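Local coordinates for putative outer membrane protein (LpxR) (Salmonella typhimurium, PDB 3FID) that probably removes acyl chains from lipid A as an outer membrane, metal-binding deacylase that modifies lipopolysaccharide, at residues V246-V257 with L270-R280. Sequence-based numbering, arbitrary orientation.
With CXE (pentaethylene glycol monodecyl ether), chain L.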
ATOM      1  N   VAL A 246      -3.044   4.504  21.146  1.00 15.47           N
ATOM      2  CA  VAL A 246      -2.486   5.735  20.564  1.00 15.16           C
ATOM      3  C   VAL A 246      -3.558   6.776  20.280  1.00 15.00           C
ATOM      4  O   VAL A 246      -4.739   6.442  20.239  1.00 14.44           O
ATOM      5  CB  VAL A 246      -1.765   5.445  19.220  1.00 14.14           C
ATOM      6  CG1 VAL A 246      -0.728   4.356  19.373  1.00 14.66           C
ATOM      7  CG2 VAL A 246      -2.778   5.050  18.125  1.00 14.38           C
ATOM      8  N   ASP A 247      -3.129   8.028  20.083  1.00 15.06           N
ATOM      9  CA  ASP A 247      -3.956   9.106  19.566  1.00 14.56           C
ATOM     10  C   ASP A 247      -3.605   9.334  18.081  1.00 14.03           C
ATOM     11  O   ASP A 247      -2.508   9.819  17.768  1.00 13.85           O
ATOM     12  CB  ASP A 247      -3.677  10.398  20.364  1.00 15.14           C
ATOM     13  CG  ASP A 247      -4.168  10.307  21.801  1.00 16.68           C
ATOM     14  OD1 ASP A 247      -5.351   9.955  21.989  1.00 18.56           O
ATOM     15  OD2 ASP A 247      -3.374  10.561  22.728  1.00 16.70           O
ATOM     16  N   ILE A 248      -4.521   8.993  17.180  1.00 14.19           N
ATOM     17  CA  ILE A 248      -4.216   9.095  15.735  1.00 14.53           C
ATOM     18  C   ILE A 248      -3.925  10.534  15.327  1.00 14.22           C
ATOM     19  O   ILE A 248      -4.432  11.472  15.940  1.00 12.93           O
ATOM     20  CB  ILE A 248      -5.327   8.511  14.803  1.00 14.96           C
ATOM     21  CG1 ILE A 248      -6.609   9.361  14.830  1.00 15.87           C
ATOM     22  CG2 ILE A 248      -5.582   7.048  15.147  1.00 13.50           C
ATOM     23  CD1 ILE A 248      -7.452   9.226  13.528  1.00 16.56           C
ATOM     24  N   ASN A 249      -3.066  10.694  14.320  1.00 12.81           N
ATOM     25  CA  ASN A 249      -2.857  11.997  13.699  1.00 12.87           C
ATOM     26  C   ASN A 249      -3.826  12.060  12.540  1.00 12.89           C
ATOM     27  O   ASN A 249      -3.954  11.095  11.769  1.00 12.86           O
ATOM     28  CB  ASN A 249      -1.446  12.123  13.153  1.00 12.38           C
ATOM     29  CG  ASN A 249      -0.422  12.387  14.227  1.00 11.87           C
ATOM     30  OD1 ASN A 249      -0.719  12.966  15.276  1.00 12.96           O
ATOM     31  ND2 ASN A 249       0.821  12.010  13.947  1.00 12.08           N
ATOM     32  N   LYS A 250      -4.516  13.180  12.432  1.00 12.72           N
ATOM     33  CA  LYS A 250      -5.544  13.330  11.426  1.00 14.57           C
ATOM     34  C   LYS A 250      -5.003  13.646  10.033  1.00 14.33           C
ATOM     35  O   LYS A 250      -5.706  13.445   9.059  1.00 15.23           O
ATOM     36  CB  LYS A 250      -6.573  14.368  11.880  1.00 14.70           C
ATOM     37  CG  LYS A 250      -7.192  13.923  13.226  1.00 19.56           C
ATOM     38  CD  LYS A 250      -8.687  14.064  13.222  1.00 26.50           C
ATOM     39  CE  LYS A 250      -9.151  15.317  13.954  1.00 28.31           C
ATOM     40  NZ  LYS A 250      -9.198  15.116  15.423  1.00 32.16           N
ATOM     41  N   THR A 251      -3.773  14.144   9.945  1.00 14.01           N
ATOM     42  CA  THR A 251      -3.148  14.441   8.658  1.00 14.52           C
ATOM     43  C   THR A 251      -1.935  13.551   8.454  1.00 14.15           C
ATOM     44  O   THR A 251      -0.996  13.534   9.275  1.00 13.49           O
ATOM     45  CB  THR A 251      -2.770  15.942   8.539  1.00 15.35           C
ATOM     46  OG1 THR A 251      -3.931  16.726   8.837  1.00 15.23           O
ATOM     47  CG2 THR A 251      -2.338  16.249   7.155  1.00 15.74           C
ATOM     48  N   VAL A 252      -1.979  12.783   7.357  1.00 13.29           N
ATOM     49  CA  VAL A 252      -0.959  11.778   7.068  1.00 11.82           C
ATOM     50  C   VAL A 252      -0.550  11.918   5.582  1.00 11.81           C
ATOM     51  O   VAL A 252      -1.396  11.919   4.685  1.00 12.27           O
ATOM     52  CB  VAL A 252      -1.482  10.321   7.393  1.00 11.93           C
ATOM     53  CG1 VAL A 252      -0.502   9.253   6.875  1.00  9.86           C
ATOM     54  CG2 VAL A 252      -1.695  10.126   8.893  1.00 10.60           C
ATOM     55  N   ASP A 253       0.747  12.046   5.340  1.00 11.95           N
ATOM     56  CA  ASP A 253       1.287  12.147   3.984  1.00 12.29           C
ATOM     57  C   ASP A 253       1.937  10.843   3.602  1.00 11.29           C
ATOM     58  O   ASP A 253       2.593  10.203   4.436  1.00 12.05           O
ATOM     59  CB  ASP A 253       2.352  13.242   3.907  1.00 12.00           C
ATOM     60  CG  ASP A 253       1.786  14.623   4.130  1.00 14.89           C
ATOM     61  OD1 ASP A 253       0.564  14.795   3.983  1.00 17.96           O
ATOM     62  OD2 ASP A 253       2.580  15.531   4.456  1.00 15.04           O
ATOM     63  N   GLU A 254       1.764  10.454   2.340  1.00 10.92           N
ATOM     64  CA  GLU A 254       2.414   9.257   1.789  1.00 10.29           C
ATOM     65  C   GLU A 254       3.230   9.600   0.537  1.00 10.29           C
ATOM     66  O   GLU A 254       2.695  10.178  -0.432  1.00 10.45           O
ATOM     67  CB  GLU A 254       1.387   8.173   1.452  1.00 10.43           C
ATOM     68  CG  GLU A 254       2.037   6.871   0.864  1.00  8.37           C
ATOM     69  CD  GLU A 254       1.043   5.760   0.672  1.00 11.42           C
ATOM     70  OE1 GLU A 254       0.267   5.513   1.602  1.00 10.62           O
ATOM     71  OE2 GLU A 254       1.062   5.100  -0.392  1.00 11.61           O
ATOM     72  N   TYR A 255       4.510   9.247   0.563  1.00  9.47           N
ATOM     73  CA  TYR A 255       5.428   9.489  -0.552  1.00 10.05           C
ATOM     74  C   TYR A 255       5.744   8.171  -1.232  1.00 10.11           C
ATOM     75  O   TYR A 255       5.932   7.156  -0.559  1.00  9.98           O
ATOM     76  CB  TYR A 255       6.737  10.075  -0.018  1.00 10.61           C
ATOM     77  CG  TYR A 255       6.566  11.450   0.548  1.00 11.66           C
ATOM     78  CD1 TYR A 255       6.851  12.567  -0.237  1.00 13.31           C
ATOM     79  CD2 TYR A 255       6.126  11.652   1.874  1.00 12.70           C
ATOM     80  CE1 TYR A 255       6.718  13.847   0.261  1.00 14.44           C
ATOM     81  CE2 TYR A 255       5.985  12.944   2.387  1.00 14.64           C
ATOM     82  CZ  TYR A 255       6.270  14.032   1.563  1.00 15.09           C
ATOM     83  OH  TYR A 255       6.127  15.337   2.005  1.00 16.65           O
ATOM     84  N   ARG A 256       5.818   8.172  -2.564  1.00 10.95           N
ATOM     85  CA  ARG A 256       6.119   6.947  -3.314  1.00 12.18           C
ATOM     86  C   ARG A 256       7.042   7.341  -4.461  1.00 12.20           C
ATOM     87  O   ARG A 256       6.735   8.276  -5.206  1.00 10.88           O
ATOM     88  CB  ARG A 256       4.856   6.289  -3.917  1.00 12.22           C
ATOM     89  CG  ARG A 256       3.741   5.962  -2.932  1.00 14.06           C
ATOM     90  CD  ARG A 256       2.711   4.966  -3.532  1.00 15.38           C
ATOM     91  NE  ARG A 256       2.281   4.123  -2.411  1.00 28.58           N
ATOM     92  CZ  ARG A 256       2.534   2.822  -2.211  1.00 28.00           C
ATOM     93  NH1 ARG A 256       2.073   2.276  -1.105  1.00 30.24           N
ATOM     94  NH2 ARG A 256       3.193   2.048  -3.092  1.00 30.28           N
ATOM     95  N   VAL A 257       8.171   6.652  -4.564  1.00 10.93           N
ATOM     96  CA  VAL A 257       9.097   6.837  -5.646  1.00 10.85           C
ATOM     97  C   VAL A 257       9.403   5.446  -6.178  1.00 11.09           C
ATOM     98  O   VAL A 257       9.763   4.530  -5.401  1.00 10.18           O
ATOM     99  CB  VAL A 257      10.405   7.520  -5.117  1.00 11.11           C
ATOM    100  CG1 VAL A 257      11.509   7.479  -6.175  1.00 12.04           C
ATOM    101  CG2 VAL A 257      10.104   8.951  -4.581  1.00 12.21           C
ATOM    102  N   LEU A 270       9.532  -1.750  -8.431  1.00 13.31           N
ATOM    103  CA  LEU A 270       9.960  -1.453  -7.072  1.00 12.98           C
ATOM    104  C   LEU A 270       9.402  -0.081  -6.700  1.00 13.22           C
ATOM    105  O   LEU A 270       9.449   0.841  -7.512  1.00 13.13           O
ATOM    106  CB  LEU A 270      11.505  -1.490  -7.012  1.00 13.59           C
ATOM    107  CG  LEU A 270      12.433  -1.191  -5.819  1.00 16.66           C
ATOM    108  CD1 LEU A 270      12.973   0.206  -5.854  1.00 21.83           C
ATOM    109  CD2 LEU A 270      11.838  -1.542  -4.466  1.00 18.15           C
ATOM    110  N   SER A 271       8.829   0.036  -5.500  1.00 11.28           N
ATOM    111  CA  SER A 271       8.357   1.325  -4.996  1.00 11.85           C
ATOM    112  C   SER A 271       8.977   1.568  -3.612  1.00 10.63           C
ATOM    113  O   SER A 271       8.980   0.670  -2.764  1.00  9.98           O
ATOM    114  CB  SER A 271       6.813   1.351  -4.942  1.00 12.75           C
ATOM    115  OG  SER A 271       6.347   2.673  -4.632  1.00 16.76           O
ATOM    116  N   LEU A 272       9.584   2.739  -3.442  1.00  9.76           N
ATOM    117  CA  LEU A 272      10.187   3.181  -2.185  1.00  9.50           C
ATOM    118  C   LEU A 272       9.239   4.149  -1.518  1.00  8.68           C
ATOM    119  O   LEU A 272       8.985   5.248  -2.054  1.00  7.19           O
ATOM    120  CB  LEU A 272      11.516   3.900  -2.484  1.00 10.52           C
ATOM    121  CG  LEU A 272      12.580   3.142  -3.320  1.00 11.63           C
ATOM    122  CD1 LEU A 272      13.859   4.021  -3.545  1.00 16.67           C
ATOM    123  CD2 LEU A 272      12.992   1.859  -2.710  1.00 14.72           C
ATOM    124  N   ASN A 273       8.740   3.783  -0.337  1.00  9.23           N
ATOM    125  CA  ASN A 273       7.594   4.467   0.228  1.00  9.43           C
ATOM    126  C   ASN A 273       7.849   5.032   1.603  1.00  9.45           C
ATOM    127  O   ASN A 273       8.622   4.467   2.339  1.00  8.73           O
ATOM    128  CB  ASN A 273       6.397   3.514   0.263  1.00  9.21           C
ATOM    129  CG  ASN A 273       6.195   2.811  -1.065  1.00 12.43           C
ATOM    130  OD1 ASN A 273       6.192   3.451  -2.115  1.00 11.06           O
ATOM    131  ND2 ASN A 273       6.040   1.483  -1.021  1.00 13.42           N
ATOM    132  N   LYS A 274       7.213   6.167   1.917  1.00 10.07           N
ATOM    133  CA  LYS A 274       7.242   6.693   3.282  1.00 10.60           C
ATOM    134  C   LYS A 274       5.855   7.164   3.691  1.00  9.54           C
ATOM    135  O   LYS A 274       5.177   7.875   2.944  1.00 10.00           O
ATOM    136  CB  LYS A 274       8.234   7.853   3.439  1.00 10.83           C
ATOM    137  CG  LYS A 274       8.413   8.288   4.929  1.00 12.80           C
ATOM    138  CD  LYS A 274       9.296   9.500   5.086  1.00 12.31           C
ATOM    139  CE  LYS A 274       8.438  10.783   5.073  1.00 16.13           C
ATOM    140  NZ  LYS A 274       9.208  11.917   5.668  1.00 14.86           N
ATOM    141  N   VAL A 275       5.449   6.797   4.904  1.00  9.54           N
ATOM    142  CA  VAL A 275       4.206   7.300   5.445  1.00  9.06           C
ATOM    143  C   VAL A 275       4.563   8.158   6.678  1.00  9.77           C
ATOM    144  O   VAL A 275       5.336   7.699   7.538  1.00  9.82           O
ATOM    145  CB  VAL A 275       3.256   6.123   5.801  1.00  7.95           C
ATOM    146  CG1 VAL A 275       2.001   6.618   6.537  1.00  7.72           C
ATOM    147  CG2 VAL A 275       2.843   5.324   4.488  1.00  8.09           C
ATOM    148  N   THR A 276       4.065   9.387   6.742  1.00  9.76           N
ATOM    149  CA  THR A 276       4.352  10.234   7.911  1.00 10.28           C
ATOM    150  C   THR A 276       3.618   9.744   9.167  1.00  9.71           C
ATOM    151  O   THR A 276       2.636   9.015   9.078  1.00  9.90           O
ATOM    152  CB  THR A 276       4.137  11.753   7.668  1.00 10.64           C
ATOM    153  OG1 THR A 276       2.745  12.042   7.506  1.00 10.29           O
ATOM    154  CG2 THR A 276       4.941  12.204   6.426  1.00 10.19           C
ATOM    155  N   SER A 277       4.131  10.108  10.334  1.00 10.06           N
ATOM    156  CA  SER A 277       3.584   9.645  11.599  1.00  9.50           C
ATOM    157  C   SER A 277       2.050   9.520  11.614  1.00  9.52           C
ATOM    158  O   SER A 277       1.326  10.510  11.466  1.00 10.26           O
ATOM    159  CB  SER A 277       4.017  10.576  12.743  1.00 10.69           C
ATOM    160  OG  SER A 277       3.620  10.012  13.986  1.00 12.13           O
ATOM    161  N   GLU A 278       1.557   8.321  11.869  1.00  9.89           N
ATOM    162  CA  GLU A 278       0.082   8.118  11.955  1.00 10.63           C
ATOM    163  C   GLU A 278      -0.554   8.333  13.337  1.00 10.83           C
ATOM    164  O   GLU A 278      -1.778   8.252  13.488  1.00 10.85           O
ATOM    165  CB  GLU A 278      -0.253   6.718  11.434  1.00  9.82           C
ATOM    166  CG  GLU A 278       0.100   6.601   9.942  1.00 11.17           C
ATOM    167  CD  GLU A 278      -0.422   5.305   9.348  1.00 13.87           C
ATOM    168  OE1 GLU A 278       0.145   4.261   9.654  1.00 13.47           O
ATOM    169  OE2 GLU A 278      -1.411   5.348   8.587  1.00 16.05           O
ATOM    170  N   PHE A 279       0.281   8.584  14.342  1.00 12.09           N
ATOM    171  CA  PHE A 279      -0.223   8.892  15.680  1.00 12.11           C
ATOM    172  C   PHE A 279       0.749   9.753  16.455  1.00 12.02           C
ATOM    173  O   PHE A 279       1.959   9.811  16.154  1.00 11.38           O
ATOM    174  CB  PHE A 279      -0.594   7.629  16.477  1.00 12.29           C
ATOM    175  CG  PHE A 279       0.479   6.598  16.517  1.00 12.66           C
ATOM    176  CD1 PHE A 279       0.622   5.674  15.466  1.00 13.44           C
ATOM    177  CD2 PHE A 279       1.342   6.503  17.616  1.00 11.41           C
ATOM    178  CE1 PHE A 279       1.618   4.715  15.504  1.00 10.51           C
ATOM    179  CE2 PHE A 279       2.356   5.522  17.650  1.00 10.42           C
ATOM    180  CZ  PHE A 279       2.486   4.642  16.608  1.00 11.62           C
ATOM    181  N   ARG A 280       0.219  10.435  17.464  1.00 12.19           N
ATOM    182  CA  ARG A 280       0.977  11.528  18.084  1.00 12.73           C
ATOM    183  C   ARG A 280       2.362  11.097  18.559  1.00 13.37           C
ATOM    184  O   ARG A 280       3.349  11.837  18.410  1.00 14.23           O
ATOM    185  CB  ARG A 280       0.185  12.127  19.259  1.00 12.38           C
ATOM    186  CG  ARG A 280      -1.108  12.755  18.856  1.00 11.45           C
ATOM    187  CD  ARG A 280      -1.602  13.609  19.984  1.00 12.00           C
ATOM    188  NE  ARG A 280      -2.902  14.189  19.658  1.00 14.18           N
ATOM    189  CZ  ARG A 280      -3.542  15.011  20.470  1.00 16.22           C
ATOM    190  NH1 ARG A 280      -4.706  15.496  20.111  1.00 15.36           N
ATOM    191  NH2 ARG A 280      -3.000  15.324  21.646  1.00 14.97           N
TER
HETATM  192  C1  CXE L 306       3.892  17.945  -6.879  1.00 29.58           C
HETATM  193  C2  CXE L 306       4.456  16.819  -7.730  1.00 29.08           C
HETATM  194  C3  CXE L 306       4.648  15.565  -6.891  1.00 25.29           C
HETATM  195  C4  CXE L 306       6.109  15.194  -6.688  1.00 26.28           C
HETATM  196  C5  CXE L 306       6.373  14.904  -5.210  1.00 24.55           C
HETATM  197  C6  CXE L 306       7.144  13.600  -5.007  1.00 23.61           C
HETATM  198  C7  CXE L 306       8.002  13.682  -3.764  1.00 24.37           C
HETATM  199  C8  CXE L 306       8.768  12.403  -3.527  1.00 23.21           C
HETATM  200  C9  CXE L 306      10.135  12.716  -2.949  1.00 27.51           C
HETATM  201  C10 CXE L 306      10.337  12.143  -1.547  1.00 30.00           C
HETATM  202  O11 CXE L 306      11.227  13.001  -0.837  1.00 32.32           O
HETATM  203  C12 CXE L 306      11.462  12.640   0.527  1.00 33.88           C
HETATM  204  C13 CXE L 306      10.330  13.074   1.455  1.00 35.74           C
HETATM  205  O14 CXE L 306      10.385  14.484   1.686  1.00 38.42           O
HETATM  206  C15 CXE L 306       9.508  14.908   2.735  1.00 36.08           C
HETATM  207  O   HOH W   1      -3.568  13.957  16.852  1.00 24.33           O
HETATM  208  O   HOH W   2      -3.711   8.347  11.471  1.00 14.42           O
HETATM  209  O   HOH W   3       3.520  12.495  15.357  1.00 16.74           O
HETATM  210  O   HOH W   4       1.454  12.618   9.753  1.00  6.87           O
HETATM  211  O   HOH W   5       3.622   2.672  -5.920  1.00 25.64           O
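Over one face of the Arg256 guanidinium lies Asn273 OD1, 3.3 Å above the plane and displaced toward its rim, stacked without bonding, the amide turned 38° against it. Arg256 NE donates to Glu254 OE2 in the guanidinium plane (2.6 Å), as part of a salt bridge. Ser271 OG donates to a lone pair of the same Asn273 OD1, and water 5 links this hydroxyl to Arg256 NH2. The Tyr255 ring has detergent C13 over one face, with C7 and Thr276 CG2 at the edge; the side chain of Lys274, whose NZ pairs with Asp284, runs beside Tyr255, pointing the same way. In the loops beyond the strand ends, Val246 CG1 sits over one face of Phe279 in a CH-pi contact.

Residues 251-257 and 270-275 belong to the antiparallel barrel hairpin of strands 251-263 and 266-275, with Tyr255-Lys274 and Val257-Leu272 as hydrogen-bonded pairs. Thr276 OG1, set between its backbone N and carbonyl carbon (chi1 69°), accepts from Asp253 N (2.9 Å), while Thr276 N binds Asp253 O. Asn249 grips Glu278 O through its backbone N and Ser277 O through ND2 (2.9 Å, 175°); both donors stand above the carbonyl planes.

The chemistry thus divides by side: Asn289 OD1 accepts from both Arg256 NH2 and Asn273 ND2, linking these buried polar groups, consistent with a hydrophilic barrel interior, whereas Tyr255 and Val257 meet detergent, as expected of a membrane-facing surface.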